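Macrophage migration inhibitory factor (Oncomelania hupensis, PDB 6LR3) belongs to the macrophage migration inhibitory factor family, small alpha/beta proteins whose subunits assemble into trimers. Local coordinates at residues B[13-18]-B[40-45]; B[22-27]-B[33-38]; B[46-51]-B[55-60]; B[66-69]-B[75-78]; B[83-88]-B[93-98]. All blocks are in the same frame, centred on the assembly; numbering follows the deposited sequence.

Contact 1 (B[13-18]-B[40-45]); sequences KSIPVF and VDLRSG. With SO4 (sulfate ion), chain N.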
# COMPACT_ATOMS: atom_id res chain seq x y z
N LYS B 13 0.14 21.88 1.16
CA LYS B 13 0.06 23.33 0.82
C LYS B 13 1.13 23.68 -0.24
O LYS B 13 0.95 24.69 -0.91
CB LYS B 13 0.21 24.20 2.06
CG LYS B 13 1.57 24.18 2.71
CD LYS B 13 2.51 25.29 2.32
CE LYS B 13 3.96 24.98 2.67
NZ LYS B 13 4.87 25.39 1.56
N SER B 14 2.20 22.90 -0.36
CA SER B 14 3.32 23.15 -1.30
C SER B 14 3.02 22.58 -2.69
O SER B 14 3.78 22.86 -3.60
CB SER B 14 4.60 22.58 -0.80
OG SER B 14 4.92 23.10 0.49
N ILE B 15 1.99 21.76 -2.82
CA ILE B 15 1.73 20.98 -4.06
C ILE B 15 0.70 21.69 -4.90
O ILE B 15 -0.36 22.06 -4.41
CB ILE B 15 1.28 19.55 -3.70
CG1 ILE B 15 2.31 18.88 -2.82
CG2 ILE B 15 1.01 18.75 -4.98
CD1 ILE B 15 1.94 17.49 -2.40
N PRO B 16 0.96 21.87 -6.21
CA PRO B 16 -0.02 22.50 -7.08
C PRO B 16 -1.35 21.78 -7.02
O PRO B 16 -1.39 20.54 -6.98
CB PRO B 16 0.62 22.41 -8.46
CG PRO B 16 2.07 22.41 -8.16
CD PRO B 16 2.19 21.55 -6.94
N VAL B 17 -2.43 22.54 -7.05
CA VAL B 17 -3.79 21.96 -6.89
C VAL B 17 -4.08 20.99 -8.04
O VAL B 17 -4.90 20.11 -7.83
CB VAL B 17 -4.86 23.08 -6.83
CG1 VAL B 17 -4.69 23.92 -5.58
CG2 VAL B 17 -4.83 23.95 -8.07
N PHE B 18 -3.44 21.16 -9.21
CA PHE B 18 -3.74 20.33 -10.40
C PHE B 18 -2.77 19.15 -10.49
O PHE B 18 -2.83 18.44 -11.48
CB PHE B 18 -3.76 21.17 -11.68
CG PHE B 18 -2.45 21.79 -12.03
CD1 PHE B 18 -2.04 22.99 -11.49
CD2 PHE B 18 -1.63 21.17 -12.98
CE1 PHE B 18 -0.85 23.58 -11.92
CE2 PHE B 18 -0.41 21.73 -13.33
CZ PHE B 18 -0.04 22.93 -12.81
N VAL B 40 -5.51 8.35 -8.56
CA VAL B 40 -4.28 8.95 -8.00
C VAL B 40 -4.55 9.21 -6.53
O VAL B 40 -5.42 10.03 -6.21
CB VAL B 40 -3.82 10.22 -8.74
CG1 VAL B 40 -2.54 10.73 -8.10
CG2 VAL B 40 -3.60 9.96 -10.21
N ASP B 41 -3.84 8.47 -5.70
CA ASP B 41 -3.94 8.50 -4.23
C ASP B 41 -2.71 9.25 -3.73
O ASP B 41 -1.61 8.69 -3.76
CB ASP B 41 -4.08 7.07 -3.73
CG ASP B 41 -4.32 6.95 -2.23
OD1 ASP B 41 -4.27 7.97 -1.57
OD2 ASP B 41 -4.50 5.78 -1.79
N LEU B 42 -2.89 10.51 -3.36
CA LEU B 42 -1.79 11.39 -2.91
C LEU B 42 -1.73 11.39 -1.39
O LEU B 42 -2.66 11.83 -0.75
CB LEU B 42 -2.01 12.80 -3.45
CG LEU B 42 -1.00 13.84 -2.97
CD1 LEU B 42 0.42 13.46 -3.32
CD2 LEU B 42 -1.35 15.19 -3.55
N ARG B 43 -0.64 10.87 -0.86
CA ARG B 43 -0.32 10.96 0.58
C ARG B 43 0.74 12.04 0.73
O ARG B 43 1.94 11.76 0.61
CB ARG B 43 0.18 9.63 1.14
CG ARG B 43 -0.88 8.53 1.16
CD ARG B 43 -1.01 7.85 -0.19
NE ARG B 43 -1.91 6.72 -0.18
CZ ARG B 43 -1.57 5.47 0.14
NH1 ARG B 43 -0.32 5.16 0.49
NH2 ARG B 43 -2.49 4.52 0.04
N SER B 44 0.29 13.26 0.92
CA SER B 44 1.21 14.40 1.13
C SER B 44 1.35 14.65 2.64
O SER B 44 0.49 14.16 3.42
CB SER B 44 0.73 15.61 0.39
OG SER B 44 -0.50 16.00 0.90
N GLY B 45 2.43 15.31 3.02
CA GLY B 45 2.77 15.54 4.43
C GLY B 45 2.90 14.22 5.15
O GLY B 45 2.70 14.17 6.38
S SO4 N . -0.44 1.43 1.05
O1 SO4 N . -1.75 1.91 0.59
O2 SO4 N . -0.49 1.15 2.49
O3 SO4 N . 0.53 2.50 0.85
O4 SO4 N . -0.04 0.28 0.31

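Contact 2 (B[22-27]-B[33-38]); sequences ALTNMM and KPKEVM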
# COMPACT_ATOMS: atom_id res chain seq x y z
N ALA B 22 -2.97 16.35 -13.32
CA ALA B 22 -1.87 16.32 -14.31
C ALA B 22 -1.30 14.90 -14.35
O ALA B 22 -1.05 14.39 -15.46
CB ALA B 22 -0.80 17.34 -13.99
N LEU B 23 -1.12 14.29 -13.19
CA LEU B 23 -0.58 12.92 -13.10
C LEU B 23 -1.57 11.96 -13.70
O LEU B 23 -1.14 11.07 -14.44
CB LEU B 23 -0.25 12.63 -11.63
CG LEU B 23 0.47 11.34 -11.35
CD1 LEU B 23 1.71 11.23 -12.20
CD2 LEU B 23 0.83 11.29 -9.88
N THR B 24 -2.87 12.15 -13.43
CA THR B 24 -3.94 11.33 -14.03
C THR B 24 -3.79 11.36 -15.54
O THR B 24 -3.77 10.30 -16.16
CB THR B 24 -5.33 11.83 -13.64
OG1 THR B 24 -5.51 11.64 -12.23
CG2 THR B 24 -6.41 11.07 -14.36
N ASN B 25 -3.71 12.55 -16.11
CA ASN B 25 -3.67 12.73 -17.59
C ASN B 25 -2.39 12.09 -18.13
O ASN B 25 -2.46 11.38 -19.11
CB ASN B 25 -3.77 14.20 -17.96
CG ASN B 25 -5.20 14.72 -17.75
OD1 ASN B 25 -6.12 13.92 -17.67
ND2 ASN B 25 -5.35 16.01 -17.50
N MET B 26 -1.27 12.34 -17.49
CA MET B 26 0.02 11.89 -18.01
C MET B 26 0.05 10.36 -17.98
O MET B 26 0.48 9.75 -18.98
CB MET B 26 1.19 12.47 -17.20
CG MET B 26 2.52 12.23 -17.85
SD MET B 26 3.87 12.68 -16.73
CE MET B 26 3.84 11.23 -15.67
N MET B 27 -0.43 9.75 -16.90
CA MET B 27 -0.33 8.29 -16.76
C MET B 27 -1.46 7.61 -17.54
O MET B 27 -1.24 6.48 -17.95
CB MET B 27 -0.32 7.86 -15.29
CG MET B 27 0.94 8.33 -14.57
SD MET B 27 2.44 7.73 -15.29
CE MET B 27 2.35 5.99 -14.82
N LYS B 33 -4.77 3.41 -20.76
CA LYS B 33 -5.92 2.86 -20.03
C LYS B 33 -6.99 3.93 -20.00
O LYS B 33 -6.68 5.13 -20.09
CB LYS B 33 -5.48 2.48 -18.60
CG LYS B 33 -4.59 1.26 -18.54
CD LYS B 33 -5.40 -0.01 -18.77
CE LYS B 33 -4.52 -1.21 -18.57
NZ LYS B 33 -5.31 -2.44 -18.76
N PRO B 34 -8.28 3.56 -19.83
CA PRO B 34 -9.34 4.55 -19.76
C PRO B 34 -9.08 5.45 -18.56
O PRO B 34 -8.82 4.95 -17.47
CB PRO B 34 -10.62 3.73 -19.60
CG PRO B 34 -10.24 2.37 -20.15
CD PRO B 34 -8.79 2.18 -19.77
N LYS B 35 -9.20 6.75 -18.75
CA LYS B 35 -9.04 7.71 -17.65
C LYS B 35 -9.99 7.37 -16.50
O LYS B 35 -9.64 7.57 -15.35
CB LYS B 35 -9.36 9.12 -18.17
CG LYS B 35 -9.16 10.21 -17.14
CD LYS B 35 -9.11 11.55 -17.79
CE LYS B 35 -9.24 12.68 -16.80
NZ LYS B 35 -9.00 13.99 -17.45
N GLU B 36 -11.19 6.87 -16.82
CA GLU B 36 -12.25 6.69 -15.80
C GLU B 36 -11.80 5.71 -14.72
O GLU B 36 -12.32 5.84 -13.61
CB GLU B 36 -13.54 6.29 -16.51
CG GLU B 36 -13.62 4.85 -16.93
CD GLU B 36 -14.73 4.67 -17.99
OE1 GLU B 36 -14.60 5.37 -19.04
OE2 GLU B 36 -15.73 3.98 -17.71
N VAL B 37 -10.85 4.81 -14.98
CA VAL B 37 -10.40 3.82 -13.96
C VAL B 37 -9.00 4.18 -13.48
O VAL B 37 -8.37 3.32 -12.85
CB VAL B 37 -10.51 2.38 -14.49
CG1 VAL B 37 -11.99 2.02 -14.68
CG2 VAL B 37 -9.68 2.14 -15.73
N MET B 38 -8.52 5.40 -13.72
CA MET B 38 -7.23 5.88 -13.20
C MET B 38 -7.45 6.51 -11.82
O MET B 38 -8.14 7.55 -11.73
CB MET B 38 -6.60 6.91 -14.14
CG MET B 38 -5.27 7.49 -13.64
SD MET B 38 -3.94 6.25 -13.59
CE MET B 38 -3.97 5.80 -15.32
O HOH W 1 -7.69 10.29 -11.22

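Contact 3 (B[46-51]-B[55-60]); sequences ANIMMG and NPCVFA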
# COMPACT_ATOMS: atom_id res chain seq x y z
N ALA B 46 3.24 13.16 4.43
CA ALA B 46 3.38 11.81 5.00
C ALA B 46 4.62 11.77 5.88
O ALA B 46 5.60 12.50 5.60
CB ALA B 46 3.41 10.77 3.92
N ASN B 47 4.58 10.93 6.91
CA ASN B 47 5.76 10.73 7.78
C ASN B 47 6.66 9.68 7.13
O ASN B 47 6.75 8.55 7.62
CB ASN B 47 5.37 10.35 9.19
CG ASN B 47 6.59 10.41 10.07
OD1 ASN B 47 7.69 10.74 9.61
ND2 ASN B 47 6.41 10.05 11.33
N ILE B 48 7.26 10.06 6.01
CA ILE B 48 8.15 9.19 5.24
C ILE B 48 9.53 9.84 5.23
O ILE B 48 9.65 11.04 4.90
CB ILE B 48 7.59 8.89 3.84
CG1 ILE B 48 8.51 7.92 3.10
CG2 ILE B 48 7.32 10.15 3.01
CD1 ILE B 48 7.83 7.35 1.86
N MET B 49 10.50 9.10 5.73
CA MET B 49 11.90 9.52 5.70
C MET B 49 12.65 8.61 4.75
O MET B 49 12.22 7.46 4.50
CB MET B 49 12.53 9.61 7.09
CG MET B 49 12.85 8.34 7.73
SD MET B 49 14.14 8.49 9.10
CE MET B 49 13.47 9.84 10.07
N MET B 50 13.71 9.15 4.17
CA MET B 50 14.55 8.43 3.22
C MET B 50 16.00 8.71 3.60
O MET B 50 16.33 9.88 3.85
CB MET B 50 14.27 8.94 1.80
CG MET B 50 15.05 8.22 0.74
SD MET B 50 14.83 9.09 -0.82
CE MET B 50 15.66 7.95 -1.92
N GLY B 51 16.81 7.67 3.68
CA GLY B 51 18.25 7.83 4.00
C GLY B 51 18.44 8.33 5.41
O GLY B 51 19.50 8.92 5.69
N ASN B 55 14.69 15.40 4.32
CA ASN B 55 14.68 16.21 3.08
C ASN B 55 13.55 15.68 2.20
O ASN B 55 13.13 14.52 2.35
CB ASN B 55 16.03 16.17 2.36
CG ASN B 55 17.09 16.89 3.17
OD1 ASN B 55 16.81 17.87 3.85
ND2 ASN B 55 18.29 16.36 3.13
N PRO B 56 13.01 16.50 1.30
CA PRO B 56 11.88 16.09 0.48
C PRO B 56 12.21 14.79 -0.24
O PRO B 56 13.33 14.60 -0.73
CB PRO B 56 11.71 17.25 -0.51
CG PRO B 56 12.18 18.44 0.30
CD PRO B 56 13.37 17.90 1.06
N CYS B 57 11.25 13.88 -0.26
CA CYS B 57 11.39 12.60 -0.94
C CYS B 57 10.02 12.13 -1.43
O CYS B 57 8.99 12.64 -0.99
CB CYS B 57 12.04 11.55 -0.03
SG CYS B 57 11.00 11.01 1.34
N VAL B 58 10.04 11.18 -2.33
CA VAL B 58 8.82 10.51 -2.87
C VAL B 58 9.10 9.03 -2.99
O VAL B 58 10.10 8.66 -3.60
CB VAL B 58 8.42 11.03 -4.26
CG1 VAL B 58 7.22 10.26 -4.78
CG2 VAL B 58 8.19 12.53 -4.26
N PHE B 59 8.18 8.22 -2.49
CA PHE B 59 8.04 6.81 -2.90
C PHE B 59 6.67 6.71 -3.55
O PHE B 59 5.66 6.97 -2.89
CB PHE B 59 8.17 5.85 -1.72
CG PHE B 59 7.87 4.44 -2.13
CD1 PHE B 59 8.59 3.85 -3.14
CD2 PHE B 59 6.86 3.70 -1.51
CE1 PHE B 59 8.31 2.56 -3.56
CE2 PHE B 59 6.59 2.41 -1.92
CZ PHE B 59 7.32 1.84 -2.94
N ALA B 60 6.65 6.34 -4.82
CA ALA B 60 5.38 6.23 -5.56
C ALA B 60 5.22 4.80 -6.07
O ALA B 60 6.25 4.12 -6.28
CB ALA B 60 5.32 7.22 -6.68

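Contact 4 (B[66-69]-B[75-78]); sequences GRLN and AMAR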
# COMPACT_ATOMS: atom_id res chain seq x y z
N GLY B 66 -1.54 -5.27 -17.00
CA GLY B 66 -0.71 -5.15 -18.21
C GLY B 66 0.13 -3.89 -18.21
O GLY B 66 0.25 -3.25 -17.18
N ARG B 67 0.71 -3.56 -19.37
CA ARG B 67 1.38 -2.28 -19.70
C ARG B 67 2.75 -2.13 -19.05
O ARG B 67 3.52 -1.33 -19.56
CB ARG B 67 0.52 -1.08 -19.28
CG ARG B 67 -0.88 -1.12 -19.86
CD ARG B 67 -0.84 -1.03 -21.38
NE ARG B 67 -2.18 -0.66 -21.79
CZ ARG B 67 -3.15 -1.52 -22.05
NH1 ARG B 67 -2.94 -2.82 -22.00
NH2 ARG B 67 -4.36 -1.07 -22.34
N LEU B 68 3.05 -2.83 -17.95
CA LEU B 68 4.31 -2.65 -17.22
C LEU B 68 5.36 -3.64 -17.72
O LEU B 68 5.13 -4.86 -17.72
CB LEU B 68 4.05 -2.83 -15.73
CG LEU B 68 2.96 -1.95 -15.17
CD1 LEU B 68 2.83 -2.18 -13.65
CD2 LEU B 68 3.22 -0.49 -15.47
N ASN B 69 6.50 -3.09 -18.11
CA ASN B 69 7.64 -3.86 -18.63
C ASN B 69 8.85 -2.96 -18.49
O ASN B 69 8.70 -1.76 -18.27
CB ASN B 69 7.37 -4.33 -20.05
CG ASN B 69 7.20 -3.18 -21.02
OD1 ASN B 69 8.16 -2.46 -21.30
ND2 ASN B 69 6.00 -2.94 -21.48
N ALA B 75 10.60 4.65 -18.98
CA ALA B 75 10.05 5.86 -19.65
C ALA B 75 9.08 6.55 -18.69
O ALA B 75 9.14 7.78 -18.53
CB ALA B 75 9.37 5.48 -20.94
N MET B 76 8.20 5.78 -18.06
CA MET B 76 7.19 6.33 -17.15
C MET B 76 7.89 6.85 -15.91
O MET B 76 7.50 7.91 -15.45
CB MET B 76 6.14 5.29 -16.78
CG MET B 76 5.22 5.08 -17.93
SD MET B 76 3.89 3.92 -17.52
CE MET B 76 4.70 2.34 -17.37
N ALA B 77 8.89 6.14 -15.38
CA ALA B 77 9.63 6.60 -14.20
C ALA B 77 10.21 8.00 -14.49
O ALA B 77 10.07 8.88 -13.66
CB ALA B 77 10.67 5.61 -13.80
N ARG B 78 10.87 8.18 -15.62
CA ARG B 78 11.54 9.46 -15.96
C ARG B 78 10.47 10.55 -16.06
O ARG B 78 10.70 11.66 -15.55
CB ARG B 78 12.41 9.31 -17.22
CG ARG B 78 13.62 8.40 -17.02
CD ARG B 78 14.64 8.52 -18.16
NE ARG B 78 15.21 9.85 -17.94
CZ ARG B 78 16.29 10.15 -17.20
NH1 ARG B 78 17.06 9.19 -16.73
NH2 ARG B 78 16.60 11.43 -16.95

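Contact 5 (B[83-88]-B[93-98]); sequences MFIEHL and ERIVIR. With SO4 (sulfate ion), chain M.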
# COMPACT_ATOMS: atom_id res chain seq x y z
N MET B 83 7.74 15.23 -13.40
CA MET B 83 6.55 15.89 -12.82
C MET B 83 6.76 16.09 -11.32
O MET B 83 6.37 17.12 -10.81
CB MET B 83 5.29 15.05 -13.09
CG MET B 83 4.07 15.76 -12.68
SD MET B 83 2.59 14.94 -13.29
CE MET B 83 2.69 15.18 -15.05
N PHE B 84 7.34 15.12 -10.61
CA PHE B 84 7.58 15.25 -9.15
C PHE B 84 8.58 16.35 -8.89
O PHE B 84 8.44 17.09 -7.94
CB PHE B 84 8.10 13.94 -8.56
CG PHE B 84 7.13 12.78 -8.62
CD1 PHE B 84 5.77 12.96 -8.81
CD2 PHE B 84 7.61 11.49 -8.48
CE1 PHE B 84 4.92 11.86 -8.88
CE2 PHE B 84 6.76 10.40 -8.52
CZ PHE B 84 5.41 10.59 -8.66
N ILE B 85 9.63 16.42 -9.71
CA ILE B 85 10.66 17.48 -9.57
C ILE B 85 9.96 18.84 -9.74
O ILE B 85 10.13 19.70 -8.89
CB ILE B 85 11.79 17.25 -10.60
CG1 ILE B 85 12.63 16.03 -10.24
CG2 ILE B 85 12.63 18.51 -10.78
CD1 ILE B 85 13.43 15.44 -11.41
N GLU B 86 9.14 18.99 -10.78
CA GLU B 86 8.53 20.30 -11.10
C GLU B 86 7.50 20.66 -10.03
O GLU B 86 7.49 21.82 -9.59
CB GLU B 86 7.89 20.21 -12.49
CG GLU B 86 7.19 21.47 -12.90
CD GLU B 86 7.22 21.55 -14.40
OE1 GLU B 86 6.68 20.60 -15.02
OE2 GLU B 86 7.86 22.48 -14.92
N HIS B 87 6.65 19.72 -9.64
CA HIS B 87 5.49 20.00 -8.77
C HIS B 87 5.83 19.94 -7.27
O HIS B 87 5.28 20.72 -6.50
CB HIS B 87 4.36 19.02 -9.04
CG HIS B 87 3.53 19.23 -10.26
ND1 HIS B 87 2.21 19.65 -10.09
CD2 HIS B 87 3.73 19.06 -11.60
CE1 HIS B 87 1.65 19.75 -11.29
NE2 HIS B 87 2.58 19.48 -12.22
N LEU B 88 6.67 18.98 -6.87
CA LEU B 88 6.98 18.72 -5.45
C LEU B 88 8.31 19.33 -5.05
O LEU B 88 8.61 19.30 -3.85
CB LEU B 88 6.96 17.22 -5.17
CG LEU B 88 5.70 16.47 -5.64
CD1 LEU B 88 5.75 15.02 -5.31
CD2 LEU B 88 4.46 17.09 -5.07
N GLU B 93 17.23 12.34 -7.15
CA GLU B 93 17.89 11.32 -6.31
C GLU B 93 17.13 11.12 -5.00
O GLU B 93 17.66 10.39 -4.12
CB GLU B 93 19.36 11.70 -6.06
CG GLU B 93 19.53 12.97 -5.24
CD GLU B 93 19.73 14.24 -6.06
OE1 GLU B 93 19.23 14.35 -7.23
OE2 GLU B 93 20.36 15.16 -5.49
N ARG B 94 15.93 11.69 -4.85
CA ARG B 94 15.07 11.46 -3.67
C ARG B 94 13.75 10.84 -4.12
O ARG B 94 12.74 10.94 -3.38
CB ARG B 94 14.87 12.76 -2.90
CG ARG B 94 16.15 13.29 -2.27
CD ARG B 94 16.57 12.49 -1.06
NE ARG B 94 15.68 12.76 0.07
CZ ARG B 94 15.86 12.24 1.27
NH1 ARG B 94 16.86 11.43 1.51
NH2 ARG B 94 15.01 12.51 2.25
N ILE B 95 13.74 10.22 -5.30
CA ILE B 95 12.49 9.61 -5.86
C ILE B 95 12.74 8.13 -6.15
O ILE B 95 13.67 7.82 -6.88
CB ILE B 95 12.03 10.33 -7.14
CG1 ILE B 95 11.81 11.82 -6.88
CG2 ILE B 95 10.79 9.67 -7.71
CD1 ILE B 95 11.68 12.65 -8.15
N VAL B 96 11.84 7.29 -5.65
CA VAL B 96 11.80 5.85 -5.97
C VAL B 96 10.37 5.53 -6.40
O VAL B 96 9.43 5.99 -5.77
CB VAL B 96 12.25 4.99 -4.79
CG1 VAL B 96 11.95 3.52 -5.01
CG2 VAL B 96 13.73 5.20 -4.53
N ILE B 97 10.22 4.78 -7.46
CA ILE B 97 8.89 4.38 -8.01
C ILE B 97 8.89 2.87 -8.20
O ILE B 97 9.80 2.34 -8.82
CB ILE B 97 8.56 5.12 -9.31
CG1 ILE B 97 8.71 6.64 -9.18
CG2 ILE B 97 7.18 4.70 -9.78
CD1 ILE B 97 8.79 7.37 -10.51
N ARG B 98 7.87 2.21 -7.68
CA ARG B 98 7.68 0.76 -7.87
C ARG B 98 6.50 0.57 -8.82
O ARG B 98 5.43 1.14 -8.62
CB ARG B 98 7.43 0.06 -6.55
CG ARG B 98 7.16 -1.42 -6.68
CD ARG B 98 6.96 -2.06 -5.33
NE ARG B 98 6.38 -3.35 -5.58
CZ ARG B 98 5.47 -3.95 -4.86
NH1 ARG B 98 5.05 -3.44 -3.72
NH2 ARG B 98 4.95 -5.09 -5.30
S SO4 M . 1.68 -4.88 -3.13
O1 SO4 M . 2.81 -4.24 -2.50
O2 SO4 M . 0.68 -5.16 -2.11
O3 SO4 M . 2.07 -6.05 -3.76
O4 SO4 M . 1.10 -3.95 -4.05

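Contact 1 (B[13-18]-B[40-45])
Arg43 NH2 is held by two acceptors: O1 of a sulfate ion at 2.8 Å, along an almost straight bond (175°), and OD2 of Asp41 at 3.0 Å, in a salt bridge that reaches the oxygen from above the carboxylate plane. A second straight bond, Arg43 NH1 to sulfate O3 at 2.8 Å, makes the grip two-pronged, and NH1 also meets Asn7 OD1. The arginine chain bends at chi2 (82°), which carries NE back alongside Asp41, where its bond to OD1 is weak. Several partners thus fix the rotation of the guanidinium, and Asp41 probably offsets part of its charge. Arg43 of the second and third subunits bind the same sulfate, so three copies of one residue, one from each subunit, surround the anion.

The alternation of a strand sends Leu42 to its other face. There the Ile15 side chain, straight at chi2 (179°), meets it tip to tip, CD1 lying 4.2 Å from Leu42 CD2 and closer, 3.6 Å, to Ser44 CB. This apolar touch seats the loop before helix 19-31 over the end of strand 39-43. Such a strand, with one face to the core and the other to the trimer centre, is characteristic of the MIF fold.

Contact 2 (B[22-27]-B[33-38])
The backbone of helix 19-31 runs past the chain that returns from it, with Thr24 and Met38 nearest at 6.4 Å between their CA atoms. The arrangement belongs to a beta-alpha-beta crossover: strand 3-8, the helix, then strand 39-43 parallel to the first. A short 3-10 turn at 35-36 makes the approach to that last strand.

Thr24 sits at the middle of the contact. Its methyl CG2 packs against Met38 CG at 3.8 Å as the two side chains slide past each other in opposite directions, while the Lys35 chain crosses the threonine at about a right angle, with Lys35 CG 4.0 Å from Thr24 CG2. Lys35 is extended throughout, and this length lets NZ reach Asn25 OD1 at 2.9 Å, in the carbonyl plane and on a lone pair. Met38 behaves differently: bent at chi2 (66°) and again at chi3, it brings its methyl CE against the helix backbone, 3.8 Å from Met27 C, with Met27 CB at 4.2 Å. Pro2 and Ile4 also pack on Met38, so its inner side belongs to the core.

A water ties the two segments together. Thr24 OG1 bonds to Gln20 O one turn back, and it accepts a hydrogen bond at 2.8 Å from this water, which also donates to Met38 O, likewise at 2.8 Å.

Contact 3 (B[46-51]-B[55-60])
Two different first torsions bring Met50 and Cys57 together: Met50 CG lies anti to its backbone nitrogen (chi1 -178°), whereas Cys57 SG stands between N and the carbonyl carbon (chi1 70°), turned toward the facing segment. In this part of the MIF fold, strand 48-50 does not pair with strand 58-64 but joins, antiparallel, a strand of the third subunit, so side chains alone bridge the two segments.

Cys57 lies at the middle. Its CB is 3.8 Å from Met50 SD and its SG 3.9 Å from Met50 CB; the methionine, fully extended, passes alongside it. Two residues earlier, on the same face of strand 48-50, Ile48 brings CG2 to within 4.1 Å of the same sulfur. All these residues are buried, and Phe39 of the third subunit packs on Ile48, so the contact lies between the subunit's own sheet and the interface. Polar stitching comes from beyond the two segments: Arg94 bonds to Met50 O, Asn55 O and Pro56 O, satisfying carbonyls on both sides.

Farther along strand 58-64, Phe59 turns its ring away toward Val96 and Arg98, leaving its methylene to be crossed at about a right angle by Ile48, whose CD1 rests 3.9 Å from Phe59 CB.

Contact 4 (B[66-69]-B[75-78])
Apolar packing accounts for the direct touch between Leu68 and Met76. The terminal methyl CE of Met76 rests on one branch of the leucine, CD2, at 3.7 Å, and the two side chains cross at about a right angle. The methionine leaves its helix straight through chi2 and then turns at chi3 (-70°), a bend that places CE against the loop. The same methyl comes loosely up to the loop backbone, 4.4 Å from Arg67 O. Around this small contact the packing continues: Met27, Ala30 and Leu31 of helix 19-31 meet Met76, and Phe99 touches both Met76 and Leu68. Phe106 of the third subunit packs on Leu68, which places the leucine between the core of its own chain and the interface.

Hydrogen bonds belong to the loop and its surroundings. Through NE and NH2, the Arg67 guanidinium donates to the carbonyls of Leu31, the last helical residue, and Gln32 just beyond it, where a positive charge would probably be favourable. Its own carbonyl oxygen accepts a bond from Ser72 OG. Within the loop, Leu68 N makes a weak bond to Gly66 O at 2.9 Å, helping to tighten the bend; Gly66 and Arg67 both have positive phi there.

Capping forms the third kind. Asn69 stands directly before helix 70-88 and uses OD1 to accept from Ser72 N, a classic asparagine N-cap that occupies a backbone donor of the first turn. The whole is the start of a crossover helix in the beta-alpha-beta unit formed by strand 58-64, helix 70-88 and strand 95-101.

Contact 5 (B[83-88]-B[93-98])
Phe84 and Ile95 make the tight part of this contact. The ring offers an edge, CD2, to the isoleucine branch CG2 at 3.7 Å, and the methyl lies near the ring plane. The other arm of Ile95 reaches back along the aromatic side chain, putting CD1 3.8 Å from Phe84 CB, so the residue is engaged at both of its ends. With CG anti to the carbonyl carbon (chi1 -65°), the phenylalanine drops from the helix toward the sheet, where Val58 and Ala60 also receive it and Phe19 of the other helix adjoins it.

Packing slackens on moving away from this pair. Ile97 sends CD1 toward Phe84 CE2 only to 4.2 Å. On the outer margin, Ile85 CG1 comes to 4.1 Å from Ile95 CD1, the two chains crossing at about a right angle; Ile85 is partly exposed, whereas Phe84 and both strand isoleucines are buried. The contact joins helix 70-88 to strand 95-101 within a beta-alpha-beta unit, in which strands 58-64 and 95-101 are parallel. The axes of 83-88 and 95-98 stay 11.1 Å apart and run at 129° to each other.

Alternation along the strand turns Arg98 to the sheet's other side, facing the neighbouring subunits. Its extended chain carries NH1 to O1 of a sulfate ion at 2.7 Å, near the guanidinium plane, while NH2 to O3 is weak at 3.4 Å. NH1 also forms a salt bridge with Glu63 of the third subunit, and Arg98 NH1 of each of the other two subunits binds the same anion.

Contacts 2, 4 and 5 all involve the two helices that cover one face of the sheet: contact 2 uses helix 19-31, and contacts 4 and 5 share helix 70-88. Contact 2 meets the other two through methionines, Met27 on Met76 and Met26 on Met83. Contact 5 is buried and wholly apolar across its segments, contact 4 only partly buried, and contact 2 mixes a buried middle with an exposed lysine margin. Contact 1, also a buried, apolar touch, adjoins contact 5 where Ile15 packs on Leu88. Contact 3, buried and apolar, has much of its length against the third subunit and is tied to contact 5 by Arg94. Sulfate-binding arginines mark contacts 1 and 5, facing the trimer's interior.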